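Local coordinates for extracellular matrix-binding protein ebh (Staphylococcus aureus subsp. aureus, PDB 4KJM) that is probably a staphylococcal adhesin whose helical FIVAR and GA-type modules help attach the bacterium to the extracellular matrix of its host, at residues G74-N77 and L78-K82; N32-N35 and Q36-A40; G16-S20 and Q21-D25; L95-K98 and Q99-A102. All blocks are in the same frame, centred on the assembly; numbering follows the deposited sequence.

Contact 1: residues G74-N77 and L78-K82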
# COMPACT_ATOMS: atom_id res chain seq x y z
N GLY A 74 -3.38 9.52 4.32
CA GLY A 74 -2.18 10.28 4.15
C GLY A 74 -1.93 10.85 2.77
O GLY A 74 -1.50 12.00 2.63
N THR A 75 -2.19 10.07 1.73
CA THR A 75 -1.99 10.52 0.38
C THR A 75 -2.88 11.72 0.02
O THR A 75 -2.38 12.75 -0.47
CB THR A 75 -2.26 9.37 -0.61
OG1 THR A 75 -1.43 8.26 -0.28
CG2 THR A 75 -1.94 9.77 -1.98
N GLN A 76 -4.18 11.60 0.33
CA GLN A 76 -5.10 12.72 0.11
C GLN A 76 -4.75 13.91 0.99
O GLN A 76 -4.81 15.04 0.53
CB GLN A 76 -6.59 12.29 0.26
CG GLN A 76 -7.23 12.61 1.61
CD GLN A 76 -8.79 12.51 1.64
OE1 GLN A 76 -9.42 12.01 2.62
NE2 GLN A 76 -9.42 13.03 0.58
N ASN A 77 -4.33 13.67 2.23
CA ASN A 77 -3.88 14.78 3.10
C ASN A 77 -2.68 15.54 2.50
O ASN A 77 -2.57 16.77 2.58
CB ASN A 77 -3.55 14.28 4.50
CG ASN A 77 -4.78 14.04 5.33
OD1 ASN A 77 -5.84 14.49 4.94
ND2 ASN A 77 -4.65 13.32 6.49
N LEU A 78 -1.73 14.80 1.97
CA LEU A 78 -0.62 15.41 1.27
C LEU A 78 -1.07 16.21 0.07
O LEU A 78 -0.65 17.36 -0.08
CB LEU A 78 0.41 14.36 0.87
CG LEU A 78 1.60 14.83 0.07
CD1 LEU A 78 2.33 15.98 0.75
CD2 LEU A 78 2.50 13.61 -0.27
N ASN A 79 -1.92 15.63 -0.79
CA ASN A 79 -2.40 16.43 -1.94
C ASN A 79 -3.16 17.68 -1.51
O ASN A 79 -3.03 18.74 -2.17
CB ASN A 79 -3.19 15.56 -2.93
CG ASN A 79 -2.30 14.57 -3.69
OD1 ASN A 79 -1.15 14.86 -4.01
ND2 ASN A 79 -2.84 13.42 -4.02
N ASN A 80 -3.95 17.59 -0.44
CA ASN A 80 -4.66 18.74 0.08
C ASN A 80 -3.72 19.82 0.61
O ASN A 80 -3.92 21.01 0.40
CB ASN A 80 -5.62 18.33 1.20
CG ASN A 80 -6.83 17.58 0.68
OD1 ASN A 80 -7.09 17.54 -0.51
ND2 ASN A 80 -7.57 16.93 1.59
N ALA A 81 -2.70 19.38 1.33
CA ALA A 81 -1.64 20.29 1.80
C ALA A 81 -0.85 21.00 0.72
O ALA A 81 -0.59 22.20 0.85
CB ALA A 81 -0.69 19.55 2.73
N LYS A 82 -0.52 20.29 -0.35
CA LYS A 82 0.08 20.88 -1.52
C LYS A 82 -0.83 21.99 -2.15
O LYS A 82 -0.34 23.07 -2.43
CB LYS A 82 0.37 19.80 -2.55
CG LYS A 82 1.50 18.84 -2.17
CD LYS A 82 1.78 17.87 -3.30
CE LYS A 82 2.90 16.87 -3.00
NZ LYS A 82 3.35 16.11 -4.22
O HOH W 1 -6.81 17.57 4.03
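N77 and N80, three residues apart in the first turns of helix 74-90, share one water between their side-chain amides. N80 ND2 donates to it at 2.6 Å; the water in turn donates to N77 OD1, a weak bond. The link illustrates how two asparagines on one helical face can be joined although ND2 of N80 and OD1 of N77 stay 4.5 Å apart. Both side chains hold CG anti to the carbonyl carbon (chi1 -78° in N77, -72° in N80), which folds N80 back over the preceding turn, its CG 3.2 Å from Q76 O. N79 repeats the pattern one residue earlier: its ND2 lies 3.6 Å from T75 O, a carbonyl already engaged by N79 N at 2.9 Å. L78 departs from this habit. With CG anti to the backbone N (chi1 177°), it sends its methyl groups away from the opening turn, while CB rests against the carbonyl oxygens of G74 and T75. Beneath the side chains run regular i to i+4 backbone bonds, from L78 N to G74 O through A81 N to N77 O.

The polar ends also reach outward. N77 ND2 donates to D25 O and D27 OD1, T75 OG1 pairs with N22 OD1, and N79 OD1 pairs with T9 OG1 of the second subunit. The start of helix 74-90 packs against helix 21-24, where Q21 meets T75 and L78, and against helix 113-127, where V113 meets N77, L78 and A81; T9 of the second subunit packs on T75 and L78.

Contact 2: residues N32-N35 and Q36-A40; sequences NAYN and QAVSA
Helix 28-44 of the FIVAR domain provides an i to i+4 aromatic-aliphatic pair in Y34 and V38. The CG2 methyl of V38 sits over one face of the tyrosine ring, 3.8 Å from the ring centroid and 19° off the normal, a CH-pi contact displaced toward the phenol end; its closest ring atom is Y34 CZ, at 3.6 Å. The tyrosine swings its CG anti to the backbone N (chi1 175°), and V38 directs CG2, rather than CG1, back along the helix to meet it.

On a more exposed side of the same helix, Q36 keeps its chain extended beyond CG and lays it along N32: CG comes within 3.1 Å of N32 O, and OE1 stands 3.6 Å from N32 CB. The same carbonyl accepts the backbone bond from Q36 N. S39 N binds N35 O at 3.0 Å in the regular helical pattern; in one of two conformers S39 OG also donates to that oxygen, so a double grip on it is doubtful.

Beyond the segments, Y34 also packs on T17 and L18 of helix 14-18 and on A68 and K69 of helix 55-71, while A37 meets V65. Apolar groups turned inward, with a polar side chain laid along the backbone at the outer side, are characteristic of an amphipathic helix in a small helical bundle.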
# COMPACT_ATOMS: atom_id res chain seq x y z
N ASN A 32 -4.90 5.33 14.52
CA ASN A 32 -5.26 4.55 15.69
C ASN A 32 -6.17 3.37 15.36
O ASN A 32 -5.97 2.26 15.84
CB ASN A 32 -5.93 5.42 16.78
CG ASN A 32 -5.00 6.43 17.35
OD1 ASN A 32 -3.79 6.37 17.18
ND2 ASN A 32 -5.57 7.42 18.01
N ALA A 33 -7.14 3.61 14.50
CA ALA A 33 -8.07 2.54 14.07
C ALA A 33 -7.32 1.38 13.35
O ALA A 33 -7.63 0.22 13.57
CB ALA A 33 -9.15 3.13 13.15
N TYR A 34 -6.32 1.70 12.54
CA TYR A 34 -5.53 0.65 11.86
C TYR A 34 -4.70 -0.11 12.91
O TYR A 34 -4.71 -1.37 12.93
CB TYR A 34 -4.64 1.24 10.76
CG TYR A 34 -3.75 0.21 10.14
CD1 TYR A 34 -4.28 -0.76 9.26
CD2 TYR A 34 -2.39 0.17 10.40
CE1 TYR A 34 -3.46 -1.71 8.67
CE2 TYR A 34 -1.58 -0.84 9.87
CZ TYR A 34 -2.10 -1.71 8.94
OH TYR A 34 -1.30 -2.74 8.43
N ASN A 35 -4.01 0.61 13.78
CA ASN A 35 -3.25 -0.07 14.83
C ASN A 35 -4.11 -0.96 15.70
O ASN A 35 -3.73 -2.08 16.00
CB ASN A 35 -2.58 0.95 15.77
CG ASN A 35 -1.41 1.67 15.10
OD1 ASN A 35 -0.64 1.06 14.42
ND2 ASN A 35 -1.27 2.96 15.37
N GLN A 36 -5.25 -0.48 16.11
CA GLN A 36 -6.14 -1.28 16.98
C GLN A 36 -6.66 -2.54 16.27
O GLN A 36 -6.68 -3.62 16.85
CB GLN A 36 -7.28 -0.37 17.44
CG GLN A 36 -6.73 0.69 18.38
CD GLN A 36 -7.69 1.83 18.70
OE1 GLN A 36 -7.27 2.95 19.08
NE2 GLN A 36 -8.97 1.56 18.58
N ALA A 37 -6.99 -2.41 14.97
CA ALA A 37 -7.46 -3.57 14.16
C ALA A 37 -6.36 -4.63 14.01
O ALA A 37 -6.62 -5.85 14.10
CB ALA A 37 -7.92 -3.12 12.75
N VAL A 38 -5.12 -4.15 13.74
CA VAL A 38 -3.98 -5.05 13.63
C VAL A 38 -3.74 -5.79 14.96
O VAL A 38 -3.57 -6.97 14.95
CB VAL A 38 -2.73 -4.35 13.09
CG1 VAL A 38 -1.58 -5.34 13.05
CG2 VAL A 38 -2.95 -3.86 11.67
N SER A 39 -3.76 -5.07 16.09
CA SER A 39 -3.58 -5.69 17.39
C SER A 39 -4.65 -6.73 17.68
O SER A 39 -4.36 -7.86 18.19
CB SER A 39 -3.61 -4.64 18.51
OG SER A 39 -2.63 -3.69 18.28
N ALA A 40 -5.89 -6.39 17.38
CA ALA A 40 -7.02 -7.35 17.56
C ALA A 40 -6.82 -8.65 16.68
O ALA A 40 -7.08 -9.75 17.13
CB ALA A 40 -8.37 -6.66 17.29

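Contact 3: residues G16-S20 and Q21-D25; sequences GTLAS and QNFLD
L18 CD2 lies over one face of the F23 ring, 3.6 Å from the centroid and 17° off the normal, a CH-pi contact in which F23 CZ is the closest ring atom, at 3.4 Å. The two side chains run side by side in the same direction. F23 comes alongside because its CG stands anti to the backbone N (chi1 174°), with CB tucked against T17 O at 3.1 Å. L24 follows the chain back too, setting CD2 3.5 Å from L18 O.

S20, between the two short helices, helps fix the turn that brings the pair together. Its OG occupies the crowded position between the backbone N and the carbonyl carbon (chi1 75°), from which it accepts F23 N at 3.3 Å and donates to T17 O at 2.7 Å, in the carbonyl plane and on a lone pair. A water adds a further donor to OG and links it to ND2 of N22, whose OD1 is held by T75. S20 O receives L24 N at 2.9 Å, an i to i+4 bond, and more weakly F23 N.

Farther out, Q21 NE2 reaches D25 OD2 and also G74 O, and D25 forms a salt bridge with R112. L18 packs on N35 of helix 28-44, and F23 on R31 and L72. This is a serine N-cap, which here also bonds back to T17 near the end of helix 14-18 and so ties helices 14-18 and 21-24 of the FIVAR domain together.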
# COMPACT_ATOMS: atom_id res chain seq x y z
N GLY A 16 5.20 -2.65 6.67
CA GLY A 16 5.34 -1.86 5.48
C GLY A 16 4.24 -0.75 5.43
O GLY A 16 4.47 0.40 5.00
N THR A 17 3.07 -1.08 5.94
CA THR A 17 2.01 -0.09 6.03
C THR A 17 2.40 1.03 6.98
O THR A 17 2.24 2.22 6.65
CB THR A 17 0.65 -0.73 6.42
OG1 THR A 17 0.29 -1.72 5.46
CG2 THR A 17 -0.41 0.34 6.50
N LEU A 18 2.94 0.66 8.13
CA LEU A 18 3.21 1.62 9.15
C LEU A 18 4.35 2.55 8.70
O LEU A 18 4.53 3.60 9.27
CB LEU A 18 3.60 0.94 10.44
CG LEU A 18 2.51 0.19 11.21
CD1 LEU A 18 2.97 -0.43 12.57
CD2 LEU A 18 1.30 1.05 11.37
N ALA A 19 5.18 2.09 7.77
CA ALA A 19 6.26 2.92 7.26
C ALA A 19 5.84 3.76 6.02
O ALA A 19 6.64 4.53 5.50
CB ALA A 19 7.40 2.03 6.88
N SER A 20 4.63 3.59 5.53
CA SER A 20 4.18 4.25 4.33
C SER A 20 3.68 5.69 4.68
O SER A 20 3.14 5.98 5.75
CB SER A 20 3.05 3.43 3.64
OG SER A 20 1.79 3.55 4.36
N GLN A 21 3.85 6.61 3.71
CA GLN A 21 3.40 7.99 3.88
C GLN A 21 1.88 8.00 4.06
O GLN A 21 1.31 8.83 4.79
CB GLN A 21 3.82 8.80 2.64
CG GLN A 21 3.45 10.28 2.62
CD GLN A 21 2.00 10.51 2.29
OE1 GLN A 21 1.41 9.83 1.44
NE2 GLN A 21 1.43 11.55 2.86
N ASN A 22 1.20 7.07 3.41
CA ASN A 22 -0.25 7.05 3.49
C ASN A 22 -0.75 6.77 4.89
O ASN A 22 -1.79 7.27 5.30
CB ASN A 22 -0.81 6.02 2.47
CG ASN A 22 -2.33 6.03 2.43
OD1 ASN A 22 -2.96 7.08 2.14
ND2 ASN A 22 -2.94 4.84 2.60
N PHE A 23 0.01 6.00 5.64
CA PHE A 23 -0.28 5.81 7.10
C PHE A 23 0.20 6.99 7.93
O PHE A 23 -0.54 7.55 8.75
CB PHE A 23 0.36 4.55 7.60
CG PHE A 23 0.23 4.38 9.08
CD1 PHE A 23 -0.93 3.86 9.63
CD2 PHE A 23 1.25 4.79 9.91
CE1 PHE A 23 -1.02 3.74 11.01
CE2 PHE A 23 1.13 4.73 11.28
CZ PHE A 23 -0.01 4.19 11.82
N LEU A 24 1.47 7.33 7.74
CA LEU A 24 2.16 8.29 8.61
C LEU A 24 1.44 9.65 8.63
O LEU A 24 1.34 10.24 9.65
CB LEU A 24 3.64 8.43 8.23
CG LEU A 24 4.62 7.23 8.42
CD1 LEU A 24 5.95 7.47 7.71
CD2 LEU A 24 4.81 7.03 9.87
N ASP A 25 0.89 10.06 7.47
CA ASP A 25 0.20 11.31 7.31
C ASP A 25 -1.34 11.18 7.38
O ASP A 25 -2.05 12.16 7.14
CB ASP A 25 0.64 12.05 6.01
CG ASP A 25 1.99 12.76 6.14
OD1 ASP A 25 2.45 13.00 7.29
OD2 ASP A 25 2.63 13.01 5.09
O HOH W 2 -0.50 2.74 3.18

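Contact 4: residues L95-K98 and Q99-A102; sequences LNQK and QKDA
A capping box opens helix 97-108, built by N96 at the N-cap and Q99 three residues on. N96 OD1 accepts Q99 N at 2.8 Å in a nearly straight bond (171° at the hydrogen), and Q99 OE1 returns the favour to N96 N, also at 2.8 Å. N96 can reach in because CG sits between its backbone N and carbonyl carbon (chi1 65°). The two side chains cross at about a right angle.

Q97 bends at its second torsion and carries NE2 over to D101, giving OD2 a weak bond at 3.3 Å; the amide and carboxylate planes are steeply turned, 79° apart. K100 runs back past the start of the helix, its CG 3.8 Å from L95 CB and its CE 3.4 Å from L95 O, before NZ donates to the carbonyls of A92 and I89. L95 itself, just ahead of the cap, packs on L126 and N127 of helix 113-127.

Reciprocal side-chain-to-backbone bonds, satisfying Q99 N in the first turn and the N-cap residue's own N-H, define the capping box, a common helix N-terminal motif, here in the GA module.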
# COMPACT_ATOMS: atom_id res chain seq x y z
N LEU A 95 4.87 38.76 -3.63
CA LEU A 95 5.93 37.90 -4.15
C LEU A 95 6.09 38.10 -5.64
O LEU A 95 5.12 38.31 -6.34
CB LEU A 95 5.62 36.43 -3.87
CG LEU A 95 5.41 36.09 -2.38
CD1 LEU A 95 5.18 34.59 -2.22
CD2 LEU A 95 6.60 36.51 -1.55
N ASN A 96 7.33 38.11 -6.12
CA ASN A 96 7.52 38.21 -7.55
C ASN A 96 7.40 36.81 -8.14
O ASN A 96 7.28 35.81 -7.42
CB ASN A 96 8.85 38.89 -7.91
CG ASN A 96 10.07 38.09 -7.48
OD1 ASN A 96 10.07 36.88 -7.50
ND2 ASN A 96 11.12 38.78 -7.13
N GLN A 97 7.37 36.75 -9.46
CA GLN A 97 7.13 35.51 -10.16
C GLN A 97 8.17 34.44 -9.87
O GLN A 97 7.85 33.24 -9.78
CB GLN A 97 7.10 35.79 -11.66
CG GLN A 97 6.84 34.57 -12.50
CD GLN A 97 5.47 33.97 -12.23
OE1 GLN A 97 4.54 34.65 -11.74
NE2 GLN A 97 5.34 32.68 -12.54
N LYS A 98 9.42 34.87 -9.77
CA LYS A 98 10.54 33.97 -9.43
C LYS A 98 10.36 33.29 -8.07
O LYS A 98 10.51 32.07 -7.93
CB LYS A 98 11.82 34.80 -9.42
CG LYS A 98 13.09 34.01 -9.55
CD LYS A 98 14.29 34.85 -9.14
CE LYS A 98 15.60 34.06 -9.17
NZ LYS A 98 16.79 34.95 -9.17
N GLN A 99 10.00 34.08 -7.07
CA GLN A 99 9.72 33.54 -5.74
C GLN A 99 8.52 32.60 -5.75
O GLN A 99 8.58 31.53 -5.17
CB GLN A 99 9.46 34.67 -4.75
CG GLN A 99 10.66 35.55 -4.51
CD GLN A 99 10.34 36.89 -3.89
OE1 GLN A 99 9.31 37.51 -4.18
NE2 GLN A 99 11.25 37.35 -3.01
N LYS A 100 7.43 33.01 -6.38
CA LYS A 100 6.27 32.14 -6.48
C LYS A 100 6.60 30.79 -7.14
O LYS A 100 6.25 29.75 -6.61
CB LYS A 100 5.14 32.83 -7.26
CG LYS A 100 4.41 33.92 -6.51
CD LYS A 100 3.39 34.57 -7.46
CE LYS A 100 2.81 35.86 -6.90
NZ LYS A 100 1.52 35.64 -6.20
N ASP A 101 7.31 30.83 -8.26
CA ASP A 101 7.75 29.63 -8.95
C ASP A 101 8.59 28.71 -8.05
O ASP A 101 8.40 27.49 -8.02
CB ASP A 101 8.56 30.01 -10.19
CG ASP A 101 7.69 30.54 -11.31
OD1 ASP A 101 6.45 30.37 -11.20
OD2 ASP A 101 8.22 31.13 -12.30
N ALA A 102 9.48 29.29 -7.27
CA ALA A 102 10.36 28.47 -6.44
C ALA A 102 9.57 27.79 -5.33
O ALA A 102 9.78 26.60 -5.03
CB ALA A 102 11.48 29.31 -5.84

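All four contacts show how neighbours along a chain shape helices, yet their chemistry follows their place in the fold. Contacts 1 to 3 are partly buried, whereas contact 4 lies at the surface, its centre about 44 Å from that of contact 2. Contacts 2 and 3 belong to the FIVAR domain and each puts a methyl over an aromatic face; they touch where Y34 packs on F23. Contact 1 begins helix 74-90, within the GA range, and bonds to contact 3, within the FIVAR range (G74 N to N22 O), so the pair probably bridges the two. Contacts 3 and 4 both start helices, one with a serine N-cap and the other with a capping box of asparagine and glutamine.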